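Local coordinates for protein type VI secretion system component (Escherichia coli O6, PDB 2P5Z) that is a component of the type VI secretion apparatus, resembles the phage T4 tail proteins gp27 and gp5, and probably forms part of the hub and spike of the injection machinery, at residues V164-G168 / E169-T173; Q144-G147 / Q148-V151; N128-V131 / P132-V135. All coordinates share one frame; numbering follows the deposited sequence.

Interaction 1: residues V164-G168 / E169-T173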
loop_
_atom_site.group_PDB
_atom_site.type_symbol
_atom_site.label_atom_id
_atom_site.label_comp_id
_atom_site.label_asym_id
_atom_site.label_seq_id
_atom_site.Cartn_x
_atom_site.Cartn_y
_atom_site.Cartn_z
ATOM N N VAL A 164 -0.676 -26.133 12.442
ATOM C CA VAL A 164 -0.509 -24.700 12.218
ATOM C C VAL A 164 0.391 -24.525 11.017
ATOM O O VAL A 164 1.528 -24.995 11.020
ATOM C CB VAL A 164 0.125 -23.991 13.436
ATOM C CG1 VAL A 164 0.607 -22.566 13.060
ATOM C CG2 VAL A 164 -0.858 -23.922 14.605
ATOM N N MET A 165 -0.131 -23.878 9.981
ATOM C CA MET A 165 0.614 -23.684 8.734
ATOM C C MET A 165 1.360 -22.329 8.643
ATOM O O MET A 165 0.799 -21.267 8.931
ATOM C CB MET A 165 -0.342 -23.797 7.542
ATOM C CG MET A 165 0.352 -24.218 6.264
ATOM S SD MET A 165 -0.687 -24.205 4.785
ATOM C CE MET A 165 -0.010 -25.632 4.007
ATOM N N GLN A 166 2.618 -22.383 8.227
ATOM C CA GLN A 166 3.356 -21.200 7.794
ATOM C C GLN A 166 3.491 -21.290 6.276
ATOM O O GLN A 166 4.163 -22.178 5.755
ATOM C CB GLN A 166 4.744 -21.162 8.446
ATOM C CG GLN A 166 5.718 -20.144 7.860
ATOM C CD GLN A 166 7.033 -20.045 8.637
ATOM O OE1 GLN A 166 7.299 -20.832 9.550
ATOM N NE2 GLN A 166 7.865 -19.080 8.263
ATOM N N TYR A 167 2.827 -20.393 5.559
ATOM C CA TYR A 167 2.926 -20.389 4.101
ATOM C C TYR A 167 3.132 -18.958 3.586
ATOM O O TYR A 167 2.346 -18.060 3.904
ATOM C CB TYR A 167 1.683 -21.045 3.476
ATOM C CG TYR A 167 1.725 -21.174 1.962
ATOM C CD1 TYR A 167 1.175 -20.190 1.125
ATOM C CD2 TYR A 167 2.328 -22.263 1.367
ATOM C CE1 TYR A 167 1.222 -20.306 -0.255
ATOM C CE2 TYR A 167 2.389 -22.386 -0.013
ATOM C CZ TYR A 167 1.827 -21.416 -0.818
ATOM O OH TYR A 167 1.893 -21.573 -2.191
ATOM N N GLY A 168 4.176 -18.769 2.780
ATOM C CA GLY A 168 4.524 -17.456 2.203
ATOM C C GLY A 168 4.729 -16.349 3.233
ATOM O O GLY A 168 4.209 -15.254 3.083
ATOM N N GLU A 169 5.449 -16.664 4.303
ATOM C CA GLU A 169 5.642 -15.765 5.423
ATOM C C GLU A 169 7.074 -15.962 5.896
ATOM O O GLU A 169 7.528 -17.097 6.062
ATOM C CB GLU A 169 4.700 -16.114 6.581
ATOM C CG GLU A 169 3.267 -15.584 6.497
ATOM C CD GLU A 169 2.407 -16.040 7.694
ATOM O OE1 GLU A 169 2.382 -17.250 8.006
ATOM O OE2 GLU A 169 1.745 -15.202 8.336
ATOM N N ASP A 170 7.802 -14.874 6.106
ATOM C CA ASP A 170 9.127 -14.986 6.691
ATOM C C ASP A 170 8.939 -15.352 8.160
ATOM O O ASP A 170 7.838 -15.185 8.716
ATOM C CB ASP A 170 9.911 -13.677 6.536
ATOM C CG ASP A 170 9.193 -12.488 7.165
ATOM O OD1 ASP A 170 9.441 -12.187 8.350
ATOM O OD2 ASP A 170 8.330 -11.885 6.501
ATOM N N ASP A 171 9.994 -15.850 8.793
ATOM C CA ASP A 171 9.876 -16.297 10.175
ATOM C C ASP A 171 9.400 -15.200 11.117
ATOM O O ASP A 171 8.589 -15.483 11.991
ATOM C CB ASP A 171 11.185 -16.905 10.683
ATOM C CG ASP A 171 11.501 -18.254 10.051
ATOM O OD1 ASP A 171 10.577 -18.905 9.527
ATOM O OD2 ASP A 171 12.686 -18.664 10.088
ATOM N N LEU A 172 9.858 -13.955 10.917
ATOM C CA LEU A 172 9.454 -12.844 11.794
ATOM C C LEU A 172 7.971 -12.542 11.686
ATOM O O LEU A 172 7.295 -12.414 12.702
ATOM C CB LEU A 172 10.278 -11.562 11.546
ATOM C CG LEU A 172 10.036 -10.399 12.540
ATOM C CD1 LEU A 172 10.142 -10.864 13.999
ATOM C CD2 LEU A 172 10.954 -9.218 12.295
ATOM N N THR A 173 7.464 -12.450 10.461
ATOM C CA THR A 173 6.059 -12.176 10.250
ATOM C C THR A 173 5.212 -13.285 10.866
ATOM O O THR A 173 4.253 -12.997 11.611
ATOM C CB THR A 173 5.749 -12.040 8.771
ATOM O OG1 THR A 173 6.612 -11.053 8.207
ATOM C CG2 THR A 173 4.281 -11.638 8.542
#

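Interaction 2: residues Q144-G147 / Q148-V151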
loop_
_atom_site.group_PDB
_atom_site.type_symbol
_atom_site.label_atom_id
_atom_site.label_comp_id
_atom_site.label_asym_id
_atom_site.label_seq_id
_atom_site.Cartn_x
_atom_site.Cartn_y
_atom_site.Cartn_z
ATOM N N GLN A 144 19.348 -20.682 15.830
ATOM C CA GLN A 144 20.380 -21.062 16.824
ATOM C C GLN A 144 20.337 -20.287 18.129
ATOM O O GLN A 144 21.372 -19.993 18.721
ATOM C CB GLN A 144 21.804 -21.005 16.251
ATOM C CG GLN A 144 22.054 -21.893 15.050
ATOM C CD GLN A 144 21.976 -21.124 13.747
ATOM O OE1 GLN A 144 22.426 -19.972 13.657
ATOM N NE2 GLN A 144 21.410 -21.758 12.721
ATOM N N MET A 145 19.143 -19.949 18.575
ATOM C CA MET A 145 19.025 -19.204 19.803
ATOM C C MET A 145 18.857 -20.184 20.959
ATOM O O MET A 145 18.261 -21.252 20.780
ATOM C CB MET A 145 17.907 -18.166 19.693
ATOM C CG MET A 145 18.320 -16.963 18.803
ATOM S SD MET A 145 17.243 -15.524 18.917
ATOM C CE MET A 145 16.386 -15.831 20.425
ATOM N N ARG A 146 19.381 -19.818 22.136
ATOM C CA ARG A 146 19.716 -20.800 23.166
ATOM C C ARG A 146 19.247 -20.555 24.589
ATOM O O ARG A 146 20.074 -20.682 25.493
ATOM C CB ARG A 146 21.236 -20.883 23.312
ATOM C CG ARG A 146 22.041 -21.234 22.109
ATOM C CD ARG A 146 23.430 -20.698 22.333
ATOM N NE ARG A 146 24.412 -21.768 22.268
ATOM C CZ ARG A 146 24.757 -22.541 23.299
ATOM N NH1 ARG A 146 24.204 -22.360 24.497
ATOM N NH2 ARG A 146 25.664 -23.502 23.131
ATOM N N GLY A 147 17.993 -20.221 24.858
ATOM C CA GLY A 147 17.550 -20.180 26.277
ATOM C C GLY A 147 18.054 -19.007 27.125
ATOM O O GLY A 147 17.343 -18.475 27.990
ATOM N N GLN A 148 19.304 -18.622 26.898
ATOM C CA GLN A 148 19.837 -17.390 27.414
ATOM C C GLN A 148 19.342 -16.245 26.525
ATOM O O GLN A 148 19.144 -15.127 27.008
ATOM C CB GLN A 148 21.371 -17.437 27.449
ATOM C CG GLN A 148 22.022 -17.859 26.145
ATOM C CD GLN A 148 23.521 -17.627 26.127
ATOM O OE1 GLN A 148 24.237 -18.049 27.035
ATOM N NE2 GLN A 148 24.008 -16.961 25.082
ATOM N N ASP A 149 19.119 -16.534 25.240
ATOM C CA ASP A 149 18.718 -15.515 24.278
ATOM C C ASP A 149 17.246 -15.068 24.347
ATOM O O ASP A 149 16.882 -14.093 23.696
ATOM C CB ASP A 149 19.011 -15.998 22.873
ATOM C CG ASP A 149 20.465 -16.294 22.648
ATOM O OD1 ASP A 149 21.297 -15.498 23.101
ATOM O OD2 ASP A 149 20.782 -17.308 21.983
ATOM N N PHE A 150 16.410 -15.766 25.123
ATOM C CA PHE A 150 14.962 -15.483 25.225
ATOM C C PHE A 150 14.396 -16.167 26.448
ATOM O O PHE A 150 15.020 -17.078 26.953
ATOM C CB PHE A 150 14.188 -15.979 23.997
ATOM C CG PHE A 150 14.245 -17.480 23.793
ATOM C CD1 PHE A 150 15.273 -18.053 23.047
ATOM C CD2 PHE A 150 13.265 -18.312 24.323
ATOM C CE1 PHE A 150 15.338 -19.410 22.851
ATOM C CE2 PHE A 150 13.332 -19.677 24.131
ATOM C CZ PHE A 150 14.371 -20.225 23.393
ATOM N N VAL A 151 13.201 -15.771 26.885
ATOM C CA VAL A 151 12.564 -16.288 28.098
ATOM C C VAL A 151 11.062 -16.029 27.977
ATOM O O VAL A 151 10.661 -14.953 27.535
ATOM C CB VAL A 151 13.106 -15.577 29.396
ATOM C CG1 VAL A 151 12.084 -15.576 30.534
ATOM C CG2 VAL A 151 14.369 -16.233 29.913
#

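Interaction 3: residues N128-V131 / P132-V135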
loop_
_atom_site.group_PDB
_atom_site.type_symbol
_atom_site.label_atom_id
_atom_site.label_comp_id
_atom_site.label_asym_id
_atom_site.label_seq_id
_atom_site.Cartn_x
_atom_site.Cartn_y
_atom_site.Cartn_z
ATOM N N ASN A 128 0.756 -30.396 16.615
ATOM C CA ASN A 128 0.523 -30.555 18.080
ATOM C C ASN A 128 1.370 -29.666 18.979
ATOM O O ASN A 128 2.018 -30.140 19.914
ATOM C CB ASN A 128 0.627 -32.023 18.556
ATOM C CG ASN A 128 -0.188 -32.967 17.711
ATOM O OD1 ASN A 128 0.367 -33.865 17.064
ATOM N ND2 ASN A 128 -1.510 -32.751 17.672
ATOM N N GLN A 129 1.401 -28.374 18.680
ATOM C CA GLN A 129 2.149 -27.456 19.517
ATOM C C GLN A 129 1.271 -26.345 20.019
ATOM O O GLN A 129 0.190 -26.103 19.484
ATOM C CB GLN A 129 3.329 -26.883 18.765
ATOM C CG GLN A 129 4.033 -27.826 17.821
ATOM C CD GLN A 129 5.099 -28.643 18.506
ATOM O OE1 GLN A 129 6.281 -28.365 18.363
ATOM N NE2 GLN A 129 4.687 -29.651 19.267
ATOM N N THR A 130 1.730 -25.690 21.076
ATOM C CA THR A 130 1.172 -24.404 21.487
ATOM C C THR A 130 1.879 -23.330 20.672
ATOM O O THR A 130 2.968 -23.585 20.108
ATOM C CB THR A 130 1.492 -24.134 22.934
ATOM O OG1 THR A 130 2.914 -23.973 23.059
ATOM C CG2 THR A 130 1.044 -25.301 23.784
ATOM N N VAL A 131 1.270 -22.145 20.595
ATOM C CA VAL A 131 1.955 -20.981 20.006
ATOM C C VAL A 131 3.389 -20.759 20.570
ATOM O O VAL A 131 4.337 -20.668 19.771
ATOM C CB VAL A 131 1.095 -19.675 20.030
ATOM C CG1 VAL A 131 1.948 -18.449 19.646
ATOM C CG2 VAL A 131 -0.112 -19.799 19.115
ATOM N N PRO A 132 3.562 -20.710 21.922
ATOM C CA PRO A 132 4.938 -20.598 22.440
ATOM C C PRO A 132 5.919 -21.668 21.985
ATOM O O PRO A 132 7.071 -21.349 21.671
ATOM C CB PRO A 132 4.757 -20.663 23.956
ATOM C CG PRO A 132 3.381 -20.164 24.179
ATOM C CD PRO A 132 2.577 -20.637 23.023
ATOM N N GLN A 133 5.472 -22.917 21.931
ATOM C CA GLN A 133 6.356 -23.998 21.502
ATOM C C GLN A 133 6.790 -23.820 20.043
ATOM O O GLN A 133 7.984 -23.977 19.721
ATOM C CB GLN A 133 5.701 -25.356 21.727
ATOM C CG GLN A 133 5.708 -25.801 23.175
ATOM C CD GLN A 133 4.845 -27.031 23.413
ATOM O OE1 GLN A 133 3.727 -27.149 22.890
ATOM N NE2 GLN A 133 5.361 -27.956 24.210
ATOM N N ILE A 134 5.834 -23.464 19.177
ATOM C CA ILE A 134 6.162 -23.112 17.787
ATOM C C ILE A 134 7.186 -21.974 17.735
ATOM O O ILE A 134 8.207 -22.083 17.027
ATOM C CB ILE A 134 4.898 -22.762 16.950
ATOM C CG1 ILE A 134 3.946 -23.960 16.909
ATOM C CG2 ILE A 134 5.271 -22.403 15.512
ATOM C CD1 ILE A 134 2.563 -23.682 16.329
ATOM N N VAL A 135 6.937 -20.913 18.518
ATOM C CA VAL A 135 7.836 -19.759 18.539
ATOM C C VAL A 135 9.235 -20.168 19.030
ATOM O O VAL A 135 10.252 -19.920 18.351
ATOM C CB VAL A 135 7.236 -18.569 19.334
ATOM C CG1 VAL A 135 8.274 -17.482 19.537
ATOM C CG2 VAL A 135 6.037 -17.999 18.592
#

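Interaction 1: residues V164-G168 / E169-T173
Gln166 reaches from the end of a strand to the start of the next helix and spends both hydrogens of its side-chain amide on the residues there. NE2 donates to Asp171 OD1 at 3.0 Å, nearly straight and almost along the C-O axis of the carboxylate. Its second N-H goes to the backbone, Gln166 NE2 to Glu169 O at 3.0 Å, arriving from above the carbonyl plane. Both acceptors lie close to the amide plane, an arrangement that fixes the rotation of the amide; the Asp171 carboxylate is turned 68° from it. The extended chain, with CG opposite the backbone N (chi1 168°), carries NE2 this far.

A separate set of bonds caps the helix. Asp170 is the N-cap: its OD1 accepts from Thr173 N at 2.9 Å, while OD2 receives the Thr173 hydroxyl, OG1, at 2.6 Å.

Partners outside the turn satisfy the remaining polar ends: Lys421 hydrogen-bonds Gln166 OE1, Arg177 forms a salt bridge with Glu169 OE2, and His143 hydrogen-bonds Asp171 OD2. The turn through Gly168 thus joins strand 161-166, paired antiparallel with 124-127, to helix 171-182, whose Phe174 packs on Gln166 and Glu169, while Ile138 of helix 131-140 touches Gln166 and Asp171.

Interaction 2: residues Q144-G147 / Q148-V151
Met145 and Phe150 meet on the buried side of a tight turn that leads from a loop into strand 150-153. The methionine's terminal methyl does the touching: CE lies 3.6 Å from Phe150 CD1, approaching the ring obliquely, and the same carbon rests 3.6 Å from Asp149 CB. A bend about the CG-SD bond brings CE round to both neighbours. Phe150 places CG between its backbone N and carbonyl carbon (chi1 63°), a rotamer that swings the ring back under the turn; there Gly147 CA stands 4.1 Å above one face, offset toward the rim. The packing is continued by Ile199 of strand 196-202 and Leu139 of helix 131-140, each of which touches both Met145 and Phe150.

Polar bonds close the turn beside this apolar patch. Asp149 OD2 accepts from Arg146 N at 2.9 Å, on the anti side of the carboxylate and 29° out of its plane. Gln148 N bonds Arg146 O across Gly147, well above the carbonyl plane and far from the line of the C=O, an i to i+2 bond consistent with a classic gamma turn. Gly147, at positive phi, is the middle residue of this turn.

The outer side is looser. Arg146 and Gln148 touch through aliphatic carbons, with Arg146 CB 4.2 Å from Gln148 CG. The guanidinium makes no ion pair with Asp149: Arg146 NE remains 5.8 Å from Asp149 OD2, and Arg146 is exposed to solvent.

The chemistry thus divides the Asp149 carboxylate between two tasks. OD2 takes a backbone N-H of the turn, and OD1 forms a salt bridge with Arg113; together they would probably favour the ionised form of this buried acid, while the charge of Arg146 can contribute at most a longer-range attraction.

Interaction 3: residues N128-V131 / P132-V135
Thr130 and Gln133 form a capping box at the start of helix 131-140, each side chain bonding the other's backbone N-H. Thr130 OG1, at the N-cap, accepts from Gln133 N at 3.0 Å. In return Thr130 N donates to Gln133 OE1 at 3.1 Å, nearly straight, in the carbonyl plane and on a lone pair; a weak bond from the threonine hydroxyl reaches the same oxygen. OG1 is turned in between its own backbone N and carbonyl carbon (chi1 66°), facing the first turn of the helix, and the extended Gln133 chain passes OG1 with its CG and carries OE1 back to Thr130 N.

Next come the first helical bonds, Ile134 N to Thr130 O and Val135 N to Val131 O. Pro132, which has no N-H to offer, occupies a first-turn position, its CD 3.5 Å from Val131 CB.

Farther out, Ile134 and Val131 pack on Leu178 of helix 171-182, and Pro132 and Val135 meet Phe152 of strand 150-153. Before the cap, Gln129 bends at chi2 (-87°), which brings its NE2 to Asn128 O, while CB faces the helix: Gln129 CB touches Ile134 CG1 at 3.5 Å.

From the N terminus, the chain leaves strand 124-127, starts helix 131-140 at interaction 3, turns into strand 150-153 at interaction 2, and passes from strand 161-166 to helix 171-182 at interaction 1. The three contacts are strictly in series, neither nested nor crossed, each closing a short local turn between neighbouring elements. Interactions 1 and 3 meet in space: Val164 CB packs 3.8 Å from Ile134 CD1, joining strand 161-166 to helix 131-140. Interaction 2 touches neither, lying about 9 Å from interaction 1 and 7 Å from interaction 3 at the nearest atoms. Together they tie two helices to two small sheets, all within the part of the chain related to the phage tail baseplate hub.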